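Local coordinates for DegV family protein (Eubacterium eligens, PDB 3FDJ) that is of unknown function but, as a member of the DegV family, probably binds a fatty acid, at residues M4-D9 / E77-I83; C62-W68 / S93-A97; Q128-M132 / A145-Y149. One frame throughout, in Å; residues are numbered along the deposited sequence.

Interaction 1: M4-D9 / E77-I83; sequences MRLVAD and EIFVVTI
M4, a selenomethionine, passes across the side chain of E77 and lies side by side with F79. Its CB lies 3.8 Å from E77 O. CG, set beside its own backbone N, comes within 3.4 Å of the carboxylate oxygen E77 OE1. The extended chain then carries SE to the edge of the F79 ring, 4.1 Å from CE2 and 80° off the ring normal, a Met-aromatic contact made near the ring plane. CE ends 3.9 Å from E77 OE1. The same ring is stacked on F139.

Beyond this start the backbones form a parallel ladder. R5 N donates to E77 O, F79 N to R5 O, V7 N to F79 O and V81 N to V7 O, all within 2.8 to 3.0 Å; the rung from D9 N to V81 O is longer at 3.3 Å. The short strand axes diverge by 18°, the usual slight twist between neighbouring parallel strands, here in the parallel part of a mixed alpha/beta sheet. L6 and A8 turn their backbone groups the other way, to strand 21-30, which makes 5-9 an inner strand. L6 CD2 packs on F79 CB, while on the opposite face V7 CG2 meets I78 CG2.

At the last residue of strand 5-9, D9 CG sits between its backbone N and carbonyl carbon (chi1 69°), and OD2 accepts I83 N at 2.8 Å through its syn lone pair. OD1 takes A11 N, so the carboxylate is gripped at both oxygens. A leucine here, lacking both acceptors, would probably leave the I83 and A11 amides without their mates.

Interaction 2: C62-W68 / S93-A97; sequences CPGIDAW and SAMAA
W68 and S93 make the polar link of this helix-helix contact: W68 NE1 donates to S93 OG at 2.8 Å, with an angle of 153° at the hydrogen and the hydroxyl oxygen 17° out of the indole plane. S93 OG is also bonded to T90 O, one turn back in its own helix. That backbone carbonyl can only accept, so the serine hydroxyl serves as donor to it and as acceptor for the indole.

The tight part surrounds the indole. Its CG lies beside the backbone N (chi1 -72°), which turns the ring system toward helix 90-102. A94 covers one face: its CA stands 3.9 Å from the centroid of the five-membered ring of W68, almost over it, a CH-pi contact, and its CB lies over the six-membered side, 3.8 Å from CZ2. P63 CB covers the opposite face, so the indole is sandwiched between a proline and an alanine. Behind it, A97 CB is only 3.3 Å from W68 CB. Alanines at both positions allow this close approach, since neither has atoms beyond CB to hold the backbones apart.

Toward solvent the contacts are fewer, and the exposed I65 makes most of them: its CD1 still comes within 3.6 Å of A96 CB, and its CG2 reaches A97 CB at 4.1 Å. At the other end C62 SG brushes S93 CB at 3.9 Å, close to a bound hexaethylene glycol.

G64 occupies the N-cap position of helix 65-72. Helices 65-72 and 90-102 lie side by side on one face of the sheet, the latter connecting the adjacent parallel strands 77-82 and 109-114 in a beta-alpha-beta crossover. On their sheet side W68 rests on V25 of strand 21-30 and V80 of strand 77-82, and A94 on T82 and on V112 of strand 109-114.

Interaction 3: Q128-M132 / A145-Y149; sequences QLQQM and AIDAY
Two successive helices, 120-134 and 139-150, pack through Q128, L129 and M132 of the first and A145, I146 and Y149 of the second. Their local axes are 11.0 Å apart and inclined at 134°, so side chains rather than backbones fill the interface.

On one flank Q128 lies flat on the Y149 ring. Its first torsion, with CG anti to the backbone N, puts CG over the ring centre, 3.5 Å from the centroid and 2° off the normal, a CH-pi contact. The bend at chi2 lays the amide back across the same face, its plane 11° from that of the ring, with OE1 3.5 Å from Y149 CE1. The phenol OH is hydrogen-bonded to E276.

The apolar flank centres on I146. L129 CD2 meets its CG1 at 3.9 Å, the two side chains crossing at about a right angle. In M132, a selenomethionine, SE lies 4.0 Å from A145 CB, and the bend at chi3 turns CE to within 3.9 Å of I146 CD1.

I146 and Y149 extend the helix-helix contact to I125 and I124 of helix 120-134, while L129 and I146 reach I113 of strand 109-114, which seats the pair against one face of the sheet.

How the interactions relate
The three contacts form layers of one alpha/beta domain. Interaction 1, in the sheet, lies between the others, its centre about 12 Å from each; the centres of interactions 2 and 3 are about 23 Å apart, with nearest atoms about 11 Å apart. V7 packs on W68 from one face of the strand pair, whereas L6, F79 and V81 touch L129 from the opposite face. Along the chain, segments 4-9, 62-68, 77-83 and 93-97 alternate between interactions 1 and 2, as helix 65-72, strand 77-82 and helix 90-102 follow one another; interaction 3 comes later. The result is a three-layer alpha/beta/alpha arrangement, with helices on both faces of the strand pair.

Interaction 1: M4-D9 / E77-I83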
loop_
_atom_site.group_PDB
_atom_site.type_symbol
_atom_site.label_atom_id
_atom_site.label_comp_id
_atom_site.label_asym_id
_atom_site.label_seq_id
_atom_site.Cartn_x
_atom_site.Cartn_y
_atom_site.Cartn_z
HETATM N N MSE A 4 -13.449 16.742 -8.101
HETATM C CA MSE A 4 -13.538 15.565 -7.218
HETATM C C MSE A 4 -12.354 15.477 -6.267
HETATM O O MSE A 4 -11.308 16.070 -6.499
HETATM C CB MSE A 4 -13.658 14.292 -8.027
HETATM C CG MSE A 4 -14.758 14.374 -9.046
HETATM SE SE MSE A 4 -15.190 12.614 -9.764
HETATM C CE MSE A 4 -15.904 13.229 -11.435
ATOM N N ARG A 5 -12.541 14.770 -5.172
ATOM C CA ARG A 5 -11.534 14.647 -4.146
ATOM C C ARG A 5 -11.158 13.183 -3.982
ATOM O O ARG A 5 -12.039 12.316 -3.865
ATOM C CB ARG A 5 -12.075 15.152 -2.821
ATOM C CG ARG A 5 -11.162 14.934 -1.630
ATOM C CD ARG A 5 -11.741 15.582 -0.376
ATOM N NE ARG A 5 -11.499 16.985 -0.482
ATOM C CZ ARG A 5 -10.547 17.666 0.153
ATOM N NH1 ARG A 5 -9.757 17.112 1.072
ATOM N NH2 ARG A 5 -10.428 18.940 -0.109
ATOM N N LEU A 6 -9.859 12.924 -3.939
ATOM C CA LEU A 6 -9.319 11.611 -3.628
ATOM C C LEU A 6 -8.770 11.572 -2.182
ATOM O O LEU A 6 -8.076 12.485 -1.744
ATOM C CB LEU A 6 -8.233 11.232 -4.655
ATOM C CG LEU A 6 -8.662 11.229 -6.125
ATOM C CD1 LEU A 6 -7.484 10.753 -7.043
ATOM C CD2 LEU A 6 -9.925 10.416 -6.365
ATOM N N VAL A 7 -9.104 10.517 -1.447
ATOM C CA VAL A 7 -8.655 10.338 -0.069
ATOM C C VAL A 7 -8.104 8.924 0.058
ATOM O O VAL A 7 -8.641 7.982 -0.565
ATOM C CB VAL A 7 -9.823 10.560 0.929
ATOM C CG1 VAL A 7 -9.371 10.398 2.382
ATOM C CG2 VAL A 7 -10.445 11.977 0.759
ATOM N N ALA A 8 -7.034 8.757 0.833
ATOM C CA ALA A 8 -6.521 7.413 1.093
ATOM C C ALA A 8 -5.930 7.341 2.467
ATOM O O ALA A 8 -5.453 8.335 2.992
ATOM C CB ALA A 8 -5.465 7.028 0.050
ATOM N N ASP A 9 -5.941 6.156 3.073
ATOM C CA ASP A 9 -5.133 6.003 4.254
ATOM C C ASP A 9 -3.630 6.015 3.924
ATOM O O ASP A 9 -3.204 5.790 2.780
ATOM C CB ASP A 9 -5.539 4.803 5.073
ATOM C CG ASP A 9 -5.218 3.527 4.403
ATOM O OD1 ASP A 9 -3.993 3.252 4.217
ATOM O OD2 ASP A 9 -6.180 2.773 4.101
ATOM N N GLU A 77 -18.041 15.009 -4.224
ATOM C CA GLU A 77 -17.686 13.775 -4.925
ATOM C C GLU A 77 -16.327 13.303 -4.410
ATOM O O GLU A 77 -15.309 13.962 -4.613
ATOM C CB GLU A 77 -17.595 13.996 -6.454
ATOM C CG GLU A 77 -18.907 14.324 -7.083
ATOM C CD GLU A 77 -18.844 14.636 -8.580
ATOM O OE1 GLU A 77 -18.005 15.449 -9.030
ATOM O OE2 GLU A 77 -19.710 14.096 -9.290
ATOM N N ILE A 78 -16.323 12.170 -3.723
ATOM C CA ILE A 78 -15.142 11.670 -3.047
ATOM C C ILE A 78 -14.940 10.193 -3.326
ATOM O O ILE A 78 -15.890 9.395 -3.247
ATOM C CB ILE A 78 -15.240 11.868 -1.511
ATOM C CG1 ILE A 78 -15.542 13.333 -1.146
ATOM C CG2 ILE A 78 -13.949 11.358 -0.774
ATOM C CD1 ILE A 78 -15.723 13.572 0.359
ATOM N N PHE A 79 -13.695 9.840 -3.653
ATOM C CA PHE A 79 -13.264 8.456 -3.694
ATOM C C PHE A 79 -12.279 8.272 -2.555
ATOM O O PHE A 79 -11.359 9.082 -2.369
ATOM C CB PHE A 79 -12.623 8.074 -5.043
ATOM C CG PHE A 79 -13.600 7.972 -6.164
ATOM C CD1 PHE A 79 -14.421 6.852 -6.300
ATOM C CD2 PHE A 79 -13.729 8.996 -7.082
ATOM C CE1 PHE A 79 -15.330 6.776 -7.340
ATOM C CE2 PHE A 79 -14.672 8.932 -8.121
ATOM C CZ PHE A 79 -15.475 7.830 -8.235
ATOM N N VAL A 80 -12.482 7.203 -1.789
ATOM C CA VAL A 80 -11.621 6.864 -0.661
ATOM C C VAL A 80 -10.989 5.522 -0.927
ATOM O O VAL A 80 -11.715 4.544 -1.153
ATOM C CB VAL A 80 -12.424 6.786 0.650
ATOM C CG1 VAL A 80 -11.464 6.619 1.839
ATOM C CG2 VAL A 80 -13.309 8.040 0.848
ATOM N N VAL A 81 -9.655 5.437 -0.905
ATOM C CA VAL A 81 -8.976 4.146 -1.107
ATOM C C VAL A 81 -8.406 3.673 0.223
ATOM O O VAL A 81 -7.749 4.440 0.928
ATOM C CB VAL A 81 -7.879 4.256 -2.176
ATOM C CG1 VAL A 81 -7.190 2.881 -2.415
ATOM C CG2 VAL A 81 -8.476 4.801 -3.496
ATOM N N THR A 82 -8.705 2.435 0.596
ATOM C CA THR A 82 -8.226 1.903 1.861
ATOM C C THR A 82 -7.363 0.661 1.670
ATOM O O THR A 82 -7.458 -0.039 0.680
ATOM C CB THR A 82 -9.360 1.538 2.870
ATOM O OG1 THR A 82 -10.016 0.329 2.479
ATOM C CG2 THR A 82 -10.419 2.686 3.018
ATOM N N ILE A 83 -6.504 0.423 2.648
ATOM C CA ILE A 83 -5.775 -0.831 2.786
ATOM C C ILE A 83 -6.799 -1.970 2.944
ATOM O O ILE A 83 -7.928 -1.764 3.417
ATOM C CB ILE A 83 -4.793 -0.723 3.980
ATOM C CG1 ILE A 83 -3.997 -2.030 4.231
ATOM C CG2 ILE A 83 -5.539 -0.304 5.208
ATOM C CD1 ILE A 83 -2.759 -1.792 5.096
#

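Interaction 2: C62-W68 / S93-A97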
loop_
_atom_site.group_PDB
_atom_site.type_symbol
_atom_site.label_atom_id
_atom_site.label_comp_id
_atom_site.label_asym_id
_atom_site.label_seq_id
_atom_site.Cartn_x
_atom_site.Cartn_y
_atom_site.Cartn_z
ATOM N N CYS A 62 -6.082 1.910 13.067
ATOM C CA CYS A 62 -6.677 2.595 11.913
ATOM C C CYS A 62 -7.049 4.039 12.303
ATOM O O CYS A 62 -7.031 4.395 13.500
ATOM C CB CYS A 62 -7.885 1.817 11.415
ATOM S SG CYS A 62 -9.241 1.893 12.528
ATOM N N PRO A 63 -7.382 4.894 11.316
ATOM C CA PRO A 63 -7.723 6.276 11.671
ATOM C C PRO A 63 -9.072 6.396 12.379
ATOM O O PRO A 63 -9.966 5.586 12.148
ATOM C CB PRO A 63 -7.826 6.972 10.308
ATOM C CG PRO A 63 -7.107 6.065 9.345
ATOM C CD PRO A 63 -7.381 4.692 9.861
ATOM N N GLY A 64 -9.204 7.416 13.212
ATOM C CA GLY A 64 -10.483 7.733 13.831
ATOM C C GLY A 64 -11.484 8.296 12.840
ATOM O O GLY A 64 -11.118 8.861 11.802
ATOM N N ILE A 65 -12.765 8.151 13.169
ATOM C CA ILE A 65 -13.808 8.724 12.320
ATOM C C ILE A 65 -13.587 10.221 12.116
ATOM O O ILE A 65 -13.806 10.731 11.003
ATOM C CB ILE A 65 -15.237 8.387 12.855
ATOM C CG1 ILE A 65 -15.497 6.873 12.636
ATOM C CG2 ILE A 65 -16.300 9.296 12.156
ATOM C CD1 ILE A 65 -16.708 6.207 13.378
ATOM N N ASP A 66 -13.136 10.921 13.154
ATOM C CA ASP A 66 -12.876 12.364 13.063
ATOM C C ASP A 66 -11.801 12.717 12.022
ATOM O O ASP A 66 -11.935 13.705 11.299
ATOM C CB ASP A 66 -12.475 12.948 14.429
ATOM C CG ASP A 66 -13.656 13.110 15.379
ATOM O OD1 ASP A 66 -14.803 13.264 14.907
ATOM O OD2 ASP A 66 -13.436 13.089 16.607
ATOM N N ALA A 67 -10.745 11.910 11.944
ATOM C CA ALA A 67 -9.679 12.118 10.948
ATOM C C ALA A 67 -10.182 11.935 9.526
ATOM O O ALA A 67 -9.816 12.689 8.609
ATOM C CB ALA A 67 -8.501 11.166 11.217
ATOM N N TRP A 68 -11.018 10.921 9.312
ATOM C CA TRP A 68 -11.638 10.747 7.998
ATOM C C TRP A 68 -12.498 11.949 7.651
ATOM O O TRP A 68 -12.409 12.468 6.553
ATOM C CB TRP A 68 -12.494 9.495 7.947
ATOM C CG TRP A 68 -11.767 8.195 7.925
ATOM C CD1 TRP A 68 -11.776 7.234 8.915
ATOM C CD2 TRP A 68 -10.972 7.662 6.869
ATOM N NE1 TRP A 68 -11.028 6.151 8.529
ATOM C CE2 TRP A 68 -10.526 6.383 7.278
ATOM C CE3 TRP A 68 -10.585 8.133 5.613
ATOM C CZ2 TRP A 68 -9.697 5.590 6.483
ATOM C CZ3 TRP A 68 -9.777 7.340 4.833
ATOM C CH2 TRP A 68 -9.356 6.077 5.262
ATOM N N SER A 93 -13.601 1.666 9.240
ATOM C CA SER A 93 -13.554 3.018 9.811
ATOM C C SER A 93 -13.963 4.047 8.749
ATOM O O SER A 93 -14.667 5.030 9.051
ATOM C CB SER A 93 -12.166 3.350 10.431
ATOM O OG SER A 93 -11.127 3.496 9.473
ATOM N N ALA A 94 -13.520 3.814 7.516
ATOM C CA ALA A 94 -13.865 4.705 6.398
ATOM C C ALA A 94 -15.370 4.622 6.067
ATOM O O ALA A 94 -16.002 5.635 5.766
ATOM C CB ALA A 94 -13.018 4.382 5.160
HETATM N N MSE A 95 -15.926 3.413 6.106
HETATM C CA MSE A 95 -17.381 3.238 5.903
HETATM C C MSE A 95 -18.184 3.910 7.013
HETATM O O MSE A 95 -19.232 4.512 6.747
HETATM C CB MSE A 95 -17.750 1.763 5.788
HETATM C CG MSE A 95 -17.240 1.085 4.550
HETATM SE SE MSE A 95 -18.187 1.728 2.989
HETATM C CE MSE A 95 -19.955 0.969 3.273
ATOM N N ALA A 96 -17.702 3.826 8.246
ATOM C CA ALA A 96 -18.358 4.493 9.359
ATOM C C ALA A 96 -18.339 6.020 9.184
ATOM O O ALA A 96 -19.343 6.715 9.422
ATOM C CB ALA A 96 -17.693 4.059 10.701
ATOM N N ALA A 97 -17.200 6.544 8.752
ATOM C CA ALA A 97 -17.077 7.977 8.495
ATOM C C ALA A 97 -17.959 8.416 7.310
ATOM O O ALA A 97 -18.569 9.485 7.358
ATOM C CB ALA A 97 -15.589 8.339 8.251
#

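Interaction 3: Q128-M132 / A145-Y149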
loop_
_atom_site.group_PDB
_atom_site.type_symbol
_atom_site.label_atom_id
_atom_site.label_comp_id
_atom_site.label_asym_id
_atom_site.label_seq_id
_atom_site.Cartn_x
_atom_site.Cartn_y
_atom_site.Cartn_z
ATOM N N GLN A 128 -5.133 5.844 -11.300
ATOM C CA GLN A 128 -6.131 5.551 -12.309
ATOM C C GLN A 128 -7.388 6.393 -12.106
ATOM O O GLN A 128 -7.996 6.831 -13.089
ATOM C CB GLN A 128 -6.472 4.065 -12.357
ATOM C CG GLN A 128 -7.370 3.690 -13.517
ATOM C CD GLN A 128 -6.751 3.893 -14.890
ATOM O OE1 GLN A 128 -5.533 4.029 -15.050
ATOM N NE2 GLN A 128 -7.609 3.920 -15.898
ATOM N N LEU A 129 -7.758 6.629 -10.847
ATOM C CA LEU A 129 -8.865 7.509 -10.514
ATOM C C LEU A 129 -8.535 8.905 -11.061
ATOM O O LEU A 129 -9.372 9.538 -11.741
ATOM C CB LEU A 129 -9.105 7.565 -9.017
ATOM C CG LEU A 129 -9.719 6.300 -8.391
ATOM C CD1 LEU A 129 -9.627 6.382 -6.858
ATOM C CD2 LEU A 129 -11.153 6.096 -8.928
ATOM N N GLN A 130 -7.299 9.350 -10.821
ATOM C CA GLN A 130 -6.866 10.641 -11.322
ATOM C C GLN A 130 -6.958 10.725 -12.839
ATOM O O GLN A 130 -7.511 11.686 -13.380
ATOM C CB GLN A 130 -5.428 10.927 -10.886
ATOM C CG GLN A 130 -4.831 12.142 -11.594
ATOM C CD GLN A 130 -3.459 12.485 -11.069
ATOM O OE1 GLN A 130 -2.873 11.722 -10.297
ATOM N NE2 GLN A 130 -2.955 13.644 -11.460
ATOM N N GLN A 131 -6.430 9.714 -13.525
ATOM C CA GLN A 131 -6.487 9.668 -14.986
ATOM C C GLN A 131 -7.933 9.758 -15.522
ATOM O O GLN A 131 -8.211 10.501 -16.476
ATOM C CB GLN A 131 -5.816 8.404 -15.522
ATOM C CG GLN A 131 -5.685 8.416 -17.029
ATOM C CD GLN A 131 -5.021 7.181 -17.554
ATOM O OE1 GLN A 131 -3.900 6.844 -17.148
ATOM N NE2 GLN A 131 -5.714 6.469 -18.448
HETATM N N MSE A 132 -8.852 9.013 -14.915
HETATM C CA MSE A 132 -10.241 9.040 -15.374
HETATM C C MSE A 132 -10.915 10.378 -15.107
HETATM O O MSE A 132 -11.678 10.877 -15.947
HETATM C CB MSE A 132 -11.029 7.877 -14.773
HETATM C CG MSE A 132 -10.588 6.546 -15.345
HETATM SE SE MSE A 132 -11.834 5.145 -14.723
HETATM C CE MSE A 132 -11.150 4.917 -13.199
ATOM N N ALA A 145 -15.990 1.633 -13.134
ATOM C CA ALA A 145 -14.851 1.197 -13.933
ATOM C C ALA A 145 -13.624 0.857 -13.116
ATOM O O ALA A 145 -12.816 0.015 -13.542
ATOM C CB ALA A 145 -14.521 2.238 -14.997
ATOM N N ILE A 146 -13.459 1.494 -11.957
ATOM C CA ILE A 146 -12.249 1.316 -11.168
ATOM C C ILE A 146 -12.124 -0.140 -10.690
ATOM O O ILE A 146 -11.022 -0.699 -10.673
ATOM C CB ILE A 146 -12.153 2.329 -9.992
ATOM C CG1 ILE A 146 -10.750 2.287 -9.381
ATOM C CG2 ILE A 146 -13.246 2.117 -8.924
ATOM C CD1 ILE A 146 -9.616 2.785 -10.363
ATOM N N ASP A 147 -13.250 -0.756 -10.325
ATOM C CA ASP A 147 -13.220 -2.170 -9.883
ATOM C C ASP A 147 -12.803 -3.134 -10.991
ATOM O O ASP A 147 -12.105 -4.118 -10.734
ATOM C CB ASP A 147 -14.535 -2.572 -9.278
ATOM C CG ASP A 147 -14.914 -1.676 -8.138
ATOM O OD1 ASP A 147 -14.560 -2.009 -6.979
ATOM O OD2 ASP A 147 -15.479 -0.595 -8.410
ATOM N N ALA A 148 -13.181 -2.834 -12.225
ATOM C CA ALA A 148 -12.742 -3.632 -13.358
ATOM C C ALA A 148 -11.231 -3.489 -13.587
ATOM O O ALA A 148 -10.530 -4.475 -13.840
ATOM C CB ALA A 148 -13.517 -3.215 -14.612
ATOM N N TYR A 149 -10.752 -2.247 -13.510
ATOM C CA TYR A 149 -9.329 -1.915 -13.649
ATOM C C TYR A 149 -8.473 -2.646 -12.603
ATOM O O TYR A 149 -7.392 -3.195 -12.925
ATOM C CB TYR A 149 -9.143 -0.394 -13.560
ATOM C CG TYR A 149 -7.697 0.029 -13.573
ATOM C CD1 TYR A 149 -7.026 0.210 -14.777
ATOM C CD2 TYR A 149 -6.983 0.191 -12.390
ATOM C CE1 TYR A 149 -5.669 0.567 -14.797
ATOM C CE2 TYR A 149 -5.645 0.561 -12.392
ATOM C CZ TYR A 149 -4.994 0.758 -13.593
ATOM O OH TYR A 149 -3.661 1.116 -13.626
#